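Local coordinates for protein ricin B lectin (PDB 3VSF) that probably hydrolyses beta-1,3-galactan from chain ends as an exo-beta-1,3-galactanase, and binds beta-D-galactose through its ricin-type beta-trefoil module, at residues A[365-373]-A[470-478]; A[451-459]-A[486-496]. One frame throughout, in Å; residues are numbered along the deposited sequence.

Contact 1. Residues A[365-373]-A[470-478]; sequences LVNKNSGKV and VRKWSTEDG
Lys372 folds back at chi2 (-69°) and again at its last torsion, and this double bend carries its ammonium end over to the loop 470-478, where NZ donates to Thr475 O at 3.3 Å. The nitrogen arrives tilted by 33° from the carbonyl plane. The methylene CE of Lys372 passes close to Asp477 OD1, the two side chains crossing at about a right angle, whereas NZ stays 4.6 Å from Asp477 OD1, too far for a salt bridge. That carboxylate oxygen is hydrogen-bonded to Thr391 OG1 instead. Asn369 extends with CG trans to its own nitrogen (chi1 175°), and OD1 comes to the rim of the Trp473 indole in the ring plane, 3.8 Å from CE3; amide and indole stand almost perpendicular. Between these two contacts Ser370 lays its CB 3.6 Å from Ser474 O and against the backbone of Thr475. Its hydroxyl serves other partners: Ser370 OG accepts from Lys372 N at 3.1 Å in an ST turn and is hydrogen-bonded to Gln389 OE1. Deeper in, the side chain of Asn367 packs on CG2 of Val470. The bend 367-372, closed by Gly371 N donating to Asn367 O at 2.9 Å, joins strands 363-367 and 373-376, while residues 471-478 link strands 467-470 and 479-484. Gln389 on strand 385-390 ties the two connections together, its NE2 reaching Glu476 O and its OE1 Ser370. The contact therefore joins two surface connections of the beta-trefoil through one lysine-to-carbonyl bond and close packing of short side chains: a backbone carbonyl takes the lysine, and the nearby acidic groups probably add only a longer-range electrostatic pull.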
ATOM      1  N   LEU A 365      -2.814  18.594 -25.101  1.00 61.26           N
ATOM      2  CA  LEU A 365      -3.576  17.869 -26.112  1.00 62.06           C
ATOM      3  C   LEU A 365      -4.606  18.780 -26.769  1.00 61.43           C
ATOM      4  O   LEU A 365      -5.637  19.095 -26.177  1.00 62.04           O
ATOM      5  CB  LEU A 365      -4.246  16.638 -25.502  1.00 61.97           C
ATOM      6  CG  LEU A 365      -3.284  15.526 -25.075  1.00 60.90           C
ATOM      7  CD1 LEU A 365      -4.027  14.394 -24.389  1.00 59.18           C
ATOM      8  CD2 LEU A 365      -2.510  15.011 -26.278  1.00 64.06           C
ATOM      9  N   VAL A 366      -4.317  19.197 -27.998  1.00 62.07           N
ATOM     10  CA  VAL A 366      -5.165  20.148 -28.705  1.00 60.18           C
ATOM     11  C   VAL A 366      -6.113  19.452 -29.675  1.00 56.61           C
ATOM     12  O   VAL A 366      -5.680  18.699 -30.546  1.00 56.79           O
ATOM     13  CB  VAL A 366      -4.318  21.167 -29.490  1.00 60.76           C
ATOM     14  CG1 VAL A 366      -5.199  22.281 -30.029  1.00 57.94           C
ATOM     15  CG2 VAL A 366      -3.219  21.732 -28.605  1.00 62.79           C
ATOM     16  N   ASN A 367      -7.407  19.711 -29.518  1.00 55.19           N
ATOM     17  CA  ASN A 367      -8.417  19.138 -30.398  1.00 56.31           C
ATOM     18  C   ASN A 367      -8.383  19.781 -31.781  1.00 58.87           C
ATOM     19  O   ASN A 367      -8.260  20.998 -31.906  1.00 59.16           O
ATOM     20  CB  ASN A 367      -9.810  19.292 -29.782  1.00 55.29           C
ATOM     21  CG  ASN A 367     -10.879  18.556 -30.569  1.00 58.14           C
ATOM     22  OD1 ASN A 367     -10.630  17.486 -31.124  1.00 57.98           O
ATOM     23  ND2 ASN A 367     -12.075  19.132 -30.624  1.00 59.08           N
ATOM     24  N   LYS A 368      -8.488  18.956 -32.819  1.00 58.69           N
ATOM     25  CA  LYS A 368      -8.439  19.444 -34.192  1.00 59.07           C
ATOM     26  C   LYS A 368      -9.642  20.318 -34.526  1.00 58.79           C
ATOM     27  O   LYS A 368      -9.498  21.393 -35.105  1.00 61.51           O
ATOM     28  CB  LYS A 368      -8.351  18.274 -35.176  1.00 61.58           C
ATOM     29  CG  LYS A 368      -8.455  18.681 -36.638  1.00 59.36           C
ATOM     30  CD  LYS A 368      -7.382  19.690 -37.013  1.00 64.78           C
ATOM     31  CE  LYS A 368      -7.521  20.137 -38.460  1.00 67.42           C
ATOM     32  NZ  LYS A 368      -6.510  21.170 -38.823  1.00 68.15           N
ATOM     33  N   ASN A 369     -10.829  19.853 -34.150  1.00 59.68           N
ATOM     34  CA  ASN A 369     -12.067  20.547 -34.490  1.00 57.11           C
ATOM     35  C   ASN A 369     -12.306  21.829 -33.694  1.00 56.60           C
ATOM     36  O   ASN A 369     -12.666  22.859 -34.262  1.00 59.81           O
ATOM     37  CB  ASN A 369     -13.264  19.608 -34.341  1.00 54.94           C
ATOM     38  CG  ASN A 369     -14.588  20.312 -34.564  1.00 53.58           C
ATOM     39  OD1 ASN A 369     -14.978  20.578 -35.700  1.00 56.69           O
ATOM     40  ND2 ASN A 369     -15.288  20.615 -33.477  1.00 53.80           N
ATOM     41  N   SER A 370     -12.107  21.761 -32.382  1.00 56.28           N
ATOM     42  CA  SER A 370     -12.421  22.888 -31.508  1.00 54.29           C
ATOM     43  C   SER A 370     -11.233  23.820 -31.301  1.00 54.25           C
ATOM     44  O   SER A 370     -11.405  25.023 -31.113  1.00 53.36           O
ATOM     45  CB  SER A 370     -12.921  22.386 -30.152  1.00 56.86           C
ATOM     46  OG  SER A 370     -11.891  21.717 -29.446  1.00 56.67           O
ATOM     47  N   GLY A 371     -10.030  23.258 -31.330  1.00 56.37           N
ATOM     48  CA  GLY A 371      -8.830  24.027 -31.056  1.00 55.56           C
ATOM     49  C   GLY A 371      -8.596  24.161 -29.564  1.00 58.05           C
ATOM     50  O   GLY A 371      -7.626  24.782 -29.128  1.00 58.79           O
ATOM     51  N   LYS A 372      -9.496  23.578 -28.778  1.00 58.33           N
ATOM     52  CA  LYS A 372      -9.369  23.575 -27.326  1.00 58.21           C
ATOM     53  C   LYS A 372      -8.428  22.458 -26.886  1.00 57.77           C
ATOM     54  O   LYS A 372      -8.143  21.539 -27.654  1.00 56.85           O
ATOM     55  CB  LYS A 372     -10.740  23.397 -26.671  1.00 58.84           C
ATOM     56  CG  LYS A 372     -11.746  24.488 -27.006  1.00 54.61           C
ATOM     57  CD  LYS A 372     -11.364  25.813 -26.368  1.00 58.64           C
ATOM     58  CE  LYS A 372     -12.432  26.872 -26.603  1.00 57.45           C
ATOM     59  NZ  LYS A 372     -12.608  27.184 -28.048  1.00 58.55           N
ATOM     60  N   VAL A 373      -7.947  22.537 -25.649  1.00 56.26           N
ATOM     61  CA  VAL A 373      -7.003  21.548 -25.137  1.00 57.43           C
ATOM     62  C   VAL A 373      -7.590  20.722 -23.996  1.00 55.67           C
ATOM     63  O   VAL A 373      -8.521  21.154 -23.317  1.00 55.08           O
ATOM     64  CB  VAL A 373      -5.698  22.207 -24.656  1.00 61.29           C
ATOM     65  CG1 VAL A 373      -5.034  22.963 -25.797  1.00 62.03           C
ATOM     66  CG2 VAL A 373      -5.974  23.135 -23.483  1.00 58.72           C
ATOM     67  N   VAL A 470     -14.510  14.564 -27.995  1.00 54.27           N
ATOM     68  CA  VAL A 470     -15.219  15.729 -27.480  1.00 51.22           C
ATOM     69  C   VAL A 470     -16.710  15.568 -27.761  1.00 51.22           C
ATOM     70  O   VAL A 470     -17.130  15.535 -28.917  1.00 49.35           O
ATOM     71  CB  VAL A 470     -14.719  17.033 -28.125  1.00 51.70           C
ATOM     72  CG1 VAL A 470     -15.423  18.232 -27.508  1.00 49.16           C
ATOM     73  CG2 VAL A 470     -13.212  17.160 -27.971  1.00 51.36           C
ATOM     74  N   ARG A 471     -17.503  15.464 -26.699  1.00 52.74           N
ATOM     75  CA  ARG A 471     -18.930  15.184 -26.827  1.00 51.70           C
ATOM     76  C   ARG A 471     -19.657  16.170 -27.737  1.00 53.32           C
ATOM     77  O   ARG A 471     -19.532  17.385 -27.580  1.00 51.01           O
ATOM     78  CB  ARG A 471     -19.604  15.167 -25.453  1.00 52.40           C
ATOM     79  CG  ARG A 471     -21.096  14.878 -25.517  1.00 52.25           C
ATOM     80  CD  ARG A 471     -21.789  15.191 -24.204  1.00 52.94           C
ATOM     81  NE  ARG A 471     -21.222  14.443 -23.087  1.00 61.65           N
ATOM     82  CZ  ARG A 471     -21.503  13.171 -22.822  1.00 59.21           C
ATOM     83  NH1 ARG A 471     -22.340  12.500 -23.602  1.00 63.61           N
ATOM     84  NH2 ARG A 471     -20.943  12.569 -21.783  1.00 53.83           N
ATOM     85  N   LYS A 472     -20.421  15.631 -28.682  1.00 52.68           N
ATOM     86  CA  LYS A 472     -21.265  16.438 -29.557  1.00 49.38           C
ATOM     87  C   LYS A 472     -20.487  17.456 -30.387  1.00 48.58           C
ATOM     88  O   LYS A 472     -21.024  18.502 -30.752  1.00 50.94           O
ATOM     89  CB  LYS A 472     -22.344  17.155 -28.743  1.00 49.94           C
ATOM     90  CG  LYS A 472     -23.745  16.611 -28.955  1.00 49.34           C
ATOM     91  CD  LYS A 472     -23.885  15.209 -28.401  1.00 54.95           C
ATOM     92  CE  LYS A 472     -25.240  14.620 -28.758  1.00 61.15           C
ATOM     93  NZ  LYS A 472     -25.406  14.497 -30.235  1.00 56.28           N
ATOM     94  N   TRP A 473     -19.230  17.147 -30.686  1.00 49.50           N
ATOM     95  CA  TRP A 473     -18.397  18.036 -31.490  1.00 48.85           C
ATOM     96  C   TRP A 473     -18.316  19.438 -30.889  1.00 49.10           C
ATOM     97  O   TRP A 473     -18.085  20.411 -31.607  1.00 48.10           O
ATOM     98  CB  TRP A 473     -18.938  18.127 -32.919  1.00 45.39           C
ATOM     99  CG  TRP A 473     -18.830  16.856 -33.701  1.00 46.16           C
ATOM    100  CD1 TRP A 473     -19.518  15.697 -33.484  1.00 48.65           C
ATOM    101  CD2 TRP A 473     -18.001  16.620 -34.844  1.00 47.04           C
ATOM    102  NE1 TRP A 473     -19.160  14.752 -34.414  1.00 47.16           N
ATOM    103  CE2 TRP A 473     -18.229  15.294 -35.262  1.00 47.12           C
ATOM    104  CE3 TRP A 473     -17.082  17.400 -35.553  1.00 48.81           C
ATOM    105  CZ2 TRP A 473     -17.575  14.731 -36.355  1.00 50.23           C
ATOM    106  CZ3 TRP A 473     -16.432  16.840 -36.639  1.00 50.44           C
ATOM    107  CH2 TRP A 473     -16.682  15.518 -37.029  1.00 51.12           C
ATOM    108  N   SER A 474     -18.507  19.536 -29.578  1.00 48.29           N
ATOM    109  CA  SER A 474     -18.498  20.829 -28.901  1.00 48.01           C
ATOM    110  C   SER A 474     -17.275  21.660 -29.266  1.00 49.80           C
ATOM    111  O   SER A 474     -16.165  21.139 -29.381  1.00 54.03           O
ATOM    112  CB  SER A 474     -18.568  20.651 -27.384  1.00 51.09           C
ATOM    113  OG  SER A 474     -18.501  21.909 -26.732  1.00 48.12           O
ATOM    114  N   THR A 475     -17.489  22.957 -29.443  1.00 53.77           N
ATOM    115  CA  THR A 475     -16.419  23.870 -29.815  1.00 54.28           C
ATOM    116  C   THR A 475     -16.234  24.937 -28.739  1.00 52.90           C
ATOM    117  O   THR A 475     -15.463  25.881 -28.911  1.00 55.87           O
ATOM    118  CB  THR A 475     -16.713  24.543 -31.171  1.00 53.03           C
ATOM    119  OG1 THR A 475     -15.627  25.406 -31.532  1.00 65.35           O
ATOM    120  CG2 THR A 475     -18.000  25.351 -31.098  1.00 50.35           C
ATOM    121  N   GLU A 476     -16.936  24.771 -27.624  1.00 51.89           N
ATOM    122  CA  GLU A 476     -16.924  25.759 -26.551  1.00 52.84           C
ATOM    123  C   GLU A 476     -16.172  25.263 -25.321  1.00 53.68           C
ATOM    124  O   GLU A 476     -15.838  24.084 -25.218  1.00 54.22           O
ATOM    125  CB  GLU A 476     -18.356  26.134 -26.167  1.00 53.13           C
ATOM    126  CG  GLU A 476     -19.215  26.566 -27.342  1.00 53.30           C
ATOM    127  CD  GLU A 476     -18.671  27.799 -28.035  1.00 56.89           C
ATOM    128  OE1 GLU A 476     -18.196  28.714 -27.330  1.00 62.10           O
ATOM    129  OE2 GLU A 476     -18.713  27.850 -29.283  1.00 58.52           O
ATOM    130  N   ASP A 477     -15.907  26.176 -24.390  1.00 55.98           N
ATOM    131  CA  ASP A 477     -15.249  25.828 -23.136  1.00 56.21           C
ATOM    132  C   ASP A 477     -16.145  24.943 -22.278  1.00 58.44           C
ATOM    133  O   ASP A 477     -17.356  25.159 -22.200  1.00 58.68           O
ATOM    134  CB  ASP A 477     -14.869  27.088 -22.354  1.00 59.00           C
ATOM    135  CG  ASP A 477     -13.632  27.769 -22.907  1.00 61.44           C
ATOM    136  OD1 ASP A 477     -12.776  27.071 -23.488  1.00 62.44           O
ATOM    137  OD2 ASP A 477     -13.514  29.003 -22.752  1.00 63.69           O
ATOM    138  N   GLY A 478     -15.545  23.949 -21.633  1.00 55.25           N
ATOM    139  CA  GLY A 478     -16.281  23.062 -20.751  1.00 56.36           C
ATOM    140  C   GLY A 478     -16.870  21.867 -21.474  1.00 54.72           C
ATOM    141  O   GLY A 478     -17.622  21.088 -20.887  1.00 57.08           O
TER

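Contact 2. Residues A[451-459]-A[486-496]; sequences DIGDGYYKI and DAGGTNQHWKL
Tyr457 and Trp494 form an antiparallel hydrogen-bonded pair, Tyr457 N giving to Trp494 O at 2.7 Å and Trp494 N returning to Tyr457 O at 3.1 Å. The neighbouring non-hydrogen-bonded pair, Tyr456 with Lys495, meets through side chains: CB of Lys495 sits over one face of the tyrosine ring, 3.7 Å from its centroid, in a CH-pi contact, and CE of the same lysine reaches the ring at CE2. On the same flank the methyl CD1 of Ile452 lies over one face of the His493 imidazole in a second CH-pi contact, 3.5 Å from the centroid and only 18° off the normal. Gly489 O lies over the opposite face. Beside His493 runs Lys458, pointing the same way; a bend at chi3 (-59°) turns its end so that NZ makes a salt bridge to Asp486 OD2 at 2.8 Å, entering from above the carboxylate plane. On the sheet face of Tyr457 and Trp494, Ile459 CD1 touches CB of Trp494, and CB of Leu496 touches Tyr457.

The second shell fixes these groups. A type I' turn, Gly453 to Tyr456, folds strand 447-453 back into strand 456-461, bringing Ile452 and Tyr456 to the same partner segment, 486-496. Gln492 OE1 accepts from Ala487 N at 2.9 Å, in the carbonyl plane and on a lone pair, while its NE2 donates to Asp469 OD2 and Ser485 O; this anchors the loop that presents Asp486. The indole NE1 of Trp494 is hydrogen-bonded to Ile468 O. Gln492-His493-Trp494 is a QxW sequence, the signature of ricin-type trefoils. Its chemistry is divided accordingly: glutamine satisfies loop polar groups, tryptophan enters the core, and histidine lies between the Ile452 methyl and the Gly489 carbonyl, with Lys458 alongside.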
ATOM      1  N   ASP A 451      -0.740   7.611 -35.032  1.00 75.03           N
ATOM      2  CA  ASP A 451      -0.440   8.736 -35.912  1.00 74.06           C
ATOM      3  C   ASP A 451      -1.335   8.728 -37.147  1.00 73.95           C
ATOM      4  O   ASP A 451      -1.401   7.734 -37.870  1.00 72.59           O
ATOM      5  CB  ASP A 451       1.035   8.710 -36.328  1.00 77.48           C
ATOM      6  CG  ASP A 451       1.412   9.876 -37.225  1.00 80.56           C
ATOM      7  OD1 ASP A 451       1.832  10.926 -36.693  1.00 82.27           O
ATOM      8  OD2 ASP A 451       1.294   9.743 -38.461  1.00 78.16           O
ATOM      9  N   ILE A 452      -2.025   9.840 -37.379  1.00 72.96           N
ATOM     10  CA  ILE A 452      -2.879   9.980 -38.553  1.00 75.26           C
ATOM     11  C   ILE A 452      -2.319  11.027 -39.512  1.00 79.86           C
ATOM     12  O   ILE A 452      -2.877  11.264 -40.585  1.00 78.35           O
ATOM     13  CB  ILE A 452      -4.324  10.350 -38.169  1.00 72.16           C
ATOM     14  CG1 ILE A 452      -4.348  11.640 -37.348  1.00 71.09           C
ATOM     15  CG2 ILE A 452      -4.976   9.217 -37.396  1.00 71.82           C
ATOM     16  CD1 ILE A 452      -5.726  12.030 -36.865  1.00 65.68           C
ATOM     17  N   GLY A 453      -1.215  11.652 -39.116  1.00 81.12           N
ATOM     18  CA  GLY A 453      -0.544  12.625 -39.957  1.00 77.44           C
ATOM     19  C   GLY A 453      -0.668  14.053 -39.462  1.00 77.84           C
ATOM     20  O   GLY A 453      -1.613  14.398 -38.751  1.00 78.45           O
ATOM     21  N   ASP A 454       0.302  14.882 -39.839  1.00 79.12           N
ATOM     22  CA  ASP A 454       0.282  16.309 -39.532  1.00 79.23           C
ATOM     23  C   ASP A 454       0.378  16.591 -38.034  1.00 79.31           C
ATOM     24  O   ASP A 454       0.001  17.669 -37.572  1.00 76.94           O
ATOM     25  CB  ASP A 454      -0.970  16.966 -40.119  1.00 83.28           C
ATOM     26  CG  ASP A 454      -0.696  18.353 -40.668  1.00 89.60           C
ATOM     27  OD1 ASP A 454       0.434  18.592 -41.146  1.00 86.24           O
ATOM     28  OD2 ASP A 454      -1.612  19.203 -40.625  1.00 91.91           O
ATOM     29  N   GLY A 455       0.883  15.620 -37.280  1.00 81.48           N
ATOM     30  CA  GLY A 455       1.078  15.787 -35.852  1.00 79.59           C
ATOM     31  C   GLY A 455      -0.166  15.510 -35.028  1.00 76.12           C
ATOM     32  O   GLY A 455      -0.218  15.834 -33.842  1.00 74.58           O
ATOM     33  N   TYR A 456      -1.170  14.909 -35.658  1.00 74.34           N
ATOM     34  CA  TYR A 456      -2.401  14.548 -34.962  1.00 71.45           C
ATOM     35  C   TYR A 456      -2.487  13.043 -34.730  1.00 70.34           C
ATOM     36  O   TYR A 456      -1.984  12.253 -35.530  1.00 71.77           O
ATOM     37  CB  TYR A 456      -3.627  15.044 -35.734  1.00 71.38           C
ATOM     38  CG  TYR A 456      -3.896  16.523 -35.570  1.00 70.06           C
ATOM     39  CD1 TYR A 456      -4.672  16.993 -34.518  1.00 64.87           C
ATOM     40  CD2 TYR A 456      -3.375  17.450 -36.465  1.00 72.44           C
ATOM     41  CE1 TYR A 456      -4.922  18.343 -34.362  1.00 65.46           C
ATOM     42  CE2 TYR A 456      -3.621  18.803 -36.316  1.00 67.40           C
ATOM     43  CZ  TYR A 456      -4.395  19.243 -35.263  1.00 67.99           C
ATOM     44  OH  TYR A 456      -4.640  20.589 -35.111  1.00 65.33           O
ATOM     45  N   TYR A 457      -3.128  12.652 -33.633  1.00 68.27           N
ATOM     46  CA  TYR A 457      -3.237  11.245 -33.269  1.00 70.29           C
ATOM     47  C   TYR A 457      -4.668  10.850 -32.923  1.00 68.13           C
ATOM     48  O   TYR A 457      -5.497  11.700 -32.592  1.00 61.33           O
ATOM     49  CB  TYR A 457      -2.339  10.929 -32.070  1.00 68.64           C
ATOM     50  CG  TYR A 457      -0.872  11.234 -32.276  1.00 72.14           C
ATOM     51  CD1 TYR A 457      -0.019  10.293 -32.836  1.00 71.68           C
ATOM     52  CD2 TYR A 457      -0.337  12.458 -31.894  1.00 73.31           C
ATOM     53  CE1 TYR A 457       1.323  10.565 -33.021  1.00 75.65           C
ATOM     54  CE2 TYR A 457       1.005  12.739 -32.074  1.00 74.85           C
ATOM     55  CZ  TYR A 457       1.830  11.789 -32.638  1.00 79.89           C
ATOM     56  OH  TYR A 457       3.167  12.065 -32.821  1.00 85.74           O
ATOM     57  N   LYS A 458      -4.947   9.553 -33.007  1.00 68.99           N
ATOM     58  CA  LYS A 458      -6.181   8.990 -32.475  1.00 62.98           C
ATOM     59  C   LYS A 458      -5.849   8.214 -31.208  1.00 63.28           C
ATOM     60  O   LYS A 458      -5.242   7.145 -31.267  1.00 66.39           O
ATOM     61  CB  LYS A 458      -6.857   8.071 -33.495  1.00 60.80           C
ATOM     62  CG  LYS A 458      -7.453   8.791 -34.693  1.00 68.67           C
ATOM     63  CD  LYS A 458      -8.263   7.842 -35.563  1.00 66.66           C
ATOM     64  CE  LYS A 458      -7.410   6.690 -36.071  1.00 67.56           C
ATOM     65  NZ  LYS A 458      -8.195   5.744 -36.912  1.00 66.20           N
ATOM     66  N   ILE A 459      -6.240   8.760 -30.062  1.00 60.37           N
ATOM     67  CA  ILE A 459      -5.912   8.153 -28.778  1.00 59.13           C
ATOM     68  C   ILE A 459      -6.987   7.164 -28.342  1.00 59.03           C
ATOM     69  O   ILE A 459      -8.052   7.558 -27.866  1.00 58.54           O
ATOM     70  CB  ILE A 459      -5.724   9.224 -27.690  1.00 57.66           C
ATOM     71  CG1 ILE A 459      -4.859  10.370 -28.222  1.00 55.48           C
ATOM     72  CG2 ILE A 459      -5.110   8.613 -26.442  1.00 55.87           C
ATOM     73  CD1 ILE A 459      -4.713  11.526 -27.261  1.00 53.91           C
ATOM     74  N   ASP A 486     -14.328   5.003 -33.202  1.00 58.85           N
ATOM     75  CA  ASP A 486     -13.587   5.729 -34.226  1.00 62.13           C
ATOM     76  C   ASP A 486     -14.477   6.029 -35.429  1.00 63.19           C
ATOM     77  O   ASP A 486     -14.692   5.169 -36.283  1.00 62.29           O
ATOM     78  CB  ASP A 486     -12.356   4.931 -34.661  1.00 61.34           C
ATOM     79  CG  ASP A 486     -11.581   5.613 -35.774  1.00 68.22           C
ATOM     80  OD1 ASP A 486     -11.688   6.850 -35.910  1.00 68.45           O
ATOM     81  OD2 ASP A 486     -10.860   4.908 -36.512  1.00 71.06           O
ATOM     82  N   ALA A 487     -14.991   7.254 -35.489  1.00 62.40           N
ATOM     83  CA  ALA A 487     -15.891   7.659 -36.563  1.00 61.34           C
ATOM     84  C   ALA A 487     -15.190   8.542 -37.592  1.00 63.63           C
ATOM     85  O   ALA A 487     -15.802   8.981 -38.565  1.00 65.54           O
ATOM     86  CB  ALA A 487     -17.110   8.368 -35.994  1.00 61.91           C
ATOM     87  N   GLY A 488     -13.905   8.803 -37.369  1.00 66.34           N
ATOM     88  CA  GLY A 488     -13.115   9.588 -38.300  1.00 62.61           C
ATOM     89  C   GLY A 488     -13.375  11.080 -38.213  1.00 63.48           C
ATOM     90  O   GLY A 488     -12.872  11.853 -39.028  1.00 66.24           O
ATOM     91  N   GLY A 489     -14.166  11.488 -37.226  1.00 61.11           N
ATOM     92  CA  GLY A 489     -14.459  12.894 -37.020  1.00 56.35           C
ATOM     93  C   GLY A 489     -13.249  13.653 -36.510  1.00 57.86           C
ATOM     94  O   GLY A 489     -12.344  13.066 -35.918  1.00 60.18           O
ATOM     95  N   THR A 490     -13.230  14.961 -36.740  1.00 58.27           N
ATOM     96  CA  THR A 490     -12.109  15.790 -36.312  1.00 58.21           C
ATOM     97  C   THR A 490     -12.170  16.085 -34.818  1.00 57.52           C
ATOM     98  O   THR A 490     -11.185  16.522 -34.222  1.00 59.15           O
ATOM     99  CB  THR A 490     -12.049  17.116 -37.091  1.00 57.47           C
ATOM    100  OG1 THR A 490     -13.282  17.828 -36.921  1.00 57.05           O
ATOM    101  CG2 THR A 490     -11.820  16.852 -38.571  1.00 57.37           C
ATOM    102  N   ASN A 491     -13.331  15.847 -34.216  1.00 52.87           N
ATOM    103  CA  ASN A 491     -13.483  16.023 -32.778  1.00 55.89           C
ATOM    104  C   ASN A 491     -12.839  14.867 -32.022  1.00 56.27           C
ATOM    105  O   ASN A 491     -12.825  14.844 -30.791  1.00 52.23           O
ATOM    106  CB  ASN A 491     -14.960  16.149 -32.399  1.00 54.26           C
ATOM    107  CG  ASN A 491     -15.750  14.891 -32.703  1.00 55.31           C
ATOM    108  OD1 ASN A 491     -15.522  14.228 -33.717  1.00 55.64           O
ATOM    109  ND2 ASN A 491     -16.684  14.552 -31.822  1.00 51.34           N
ATOM    110  N   GLN A 492     -12.304  13.911 -32.775  1.00 56.63           N
ATOM    111  CA  GLN A 492     -11.648  12.744 -32.201  1.00 54.78           C
ATOM    112  C   GLN A 492     -10.145  12.778 -32.459  1.00 57.45           C
ATOM    113  O   GLN A 492      -9.413  11.883 -32.037  1.00 63.47           O
ATOM    114  CB  GLN A 492     -12.243  11.462 -32.781  1.00 53.80           C
ATOM    115  CG  GLN A 492     -13.727  11.290 -32.510  1.00 56.71           C
ATOM    116  CD  GLN A 492     -14.298  10.052 -33.170  1.00 58.12           C
ATOM    117  OE1 GLN A 492     -13.730   9.527 -34.128  1.00 61.15           O
ATOM    118  NE2 GLN A 492     -15.427   9.577 -32.659  1.00 56.65           N
ATOM    119  N   HIS A 493      -9.693  13.813 -33.157  1.00 58.72           N
ATOM    120  CA  HIS A 493      -8.279  13.954 -33.493  1.00 58.25           C
ATOM    121  C   HIS A 493      -7.598  14.968 -32.580  1.00 56.99           C
ATOM    122  O   HIS A 493      -8.094  16.078 -32.390  1.00 56.67           O
ATOM    123  CB  HIS A 493      -8.118  14.363 -34.959  1.00 60.63           C
ATOM    124  CG  HIS A 493      -8.744  13.404 -35.925  1.00 59.43           C
ATOM    125  ND1 HIS A 493      -8.764  13.625 -37.286  1.00 62.87           N
ATOM    126  CD2 HIS A 493      -9.371  12.222 -35.728  1.00 60.30           C
ATOM    127  CE1 HIS A 493      -9.376  12.620 -37.884  1.00 63.81           C
ATOM    128  NE2 HIS A 493      -9.755  11.754 -36.962  1.00 61.95           N
ATOM    129  N   TRP A 494      -6.459  14.579 -32.015  1.00 61.03           N
ATOM    130  CA  TRP A 494      -5.750  15.425 -31.061  1.00 59.13           C
ATOM    131  C   TRP A 494      -4.289  15.623 -31.453  1.00 63.30           C
ATOM    132  O   TRP A 494      -3.633  14.698 -31.928  1.00 63.37           O
ATOM    133  CB  TRP A 494      -5.834  14.824 -29.657  1.00 55.12           C
ATOM    134  CG  TRP A 494      -7.237  14.618 -29.178  1.00 51.44           C
ATOM    135  CD1 TRP A 494      -8.061  13.576 -29.485  1.00 50.12           C
ATOM    136  CD2 TRP A 494      -7.982  15.476 -28.305  1.00 48.27           C
ATOM    137  NE1 TRP A 494      -9.274  13.732 -28.859  1.00 51.89           N
ATOM    138  CE2 TRP A 494      -9.250  14.890 -28.128  1.00 48.78           C
ATOM    139  CE3 TRP A 494      -7.699  16.681 -27.657  1.00 49.76           C
ATOM    140  CZ2 TRP A 494     -10.235  15.469 -27.331  1.00 48.75           C
ATOM    141  CZ3 TRP A 494      -8.678  17.254 -26.866  1.00 48.71           C
ATOM    142  CH2 TRP A 494      -9.929  16.649 -26.709  1.00 49.45           C
ATOM    143  N   LYS A 495      -3.787  16.837 -31.248  1.00 66.07           N
ATOM    144  CA  LYS A 495      -2.389  17.144 -31.527  1.00 67.12           C
ATOM    145  C   LYS A 495      -1.569  17.205 -30.245  1.00 67.44           C
ATOM    146  O   LYS A 495      -1.965  17.846 -29.271  1.00 66.13           O
ATOM    147  CB  LYS A 495      -2.263  18.462 -32.298  1.00 67.61           C
ATOM    148  CG  LYS A 495      -0.851  19.029 -32.311  1.00 71.06           C
ATOM    149  CD  LYS A 495      -0.693  20.148 -33.329  1.00 72.69           C
ATOM    150  CE  LYS A 495      -0.646  19.601 -34.748  1.00 76.01           C
ATOM    151  NZ  LYS A 495      -0.329  20.661 -35.748  1.00 74.69           N
ATOM    152  N   LEU A 496      -0.424  16.530 -30.252  1.00 69.31           N
ATOM    153  CA  LEU A 496       0.467  16.515 -29.100  1.00 69.35           C
ATOM    154  C   LEU A 496       1.463  17.669 -29.197  1.00 69.15           C
ATOM    155  O   LEU A 496       2.291  17.709 -30.106  1.00 70.47           O
ATOM    156  CB  LEU A 496       1.207  15.178 -29.026  1.00 68.87           C
ATOM    157  CG  LEU A 496       1.979  14.872 -27.742  1.00 69.33           C
ATOM    158  CD1 LEU A 496       1.039  14.852 -26.550  1.00 69.57           C
ATOM    159  CD2 LEU A 496       2.718  13.549 -27.867  1.00 70.61           C
TER

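Contact 1 meets contact 2 where strand 363-367 lies beside strand 494-498 in one antiparallel sheet; their centres are about 12 Å apart. The join is by backbone: Val366 O is 2.7 Å from Lys495 N, and Lys368 N is 2.9 Å from His493 O, both probable hydrogen bonds. Farther along, Thr490 packs on Asn369 and Trp473, and Asn491 ND2 bonds Val470 O, so 486-496 touches both segments of contact 1. Neither contact includes the galactose-binding residues Asp422, Asp425, Asn440 and Asn444. The side chains of Trp473 and Gln492 each lie about 4 Å from a glycerol, probably from the crystallisation liquor, which may mark a pocket.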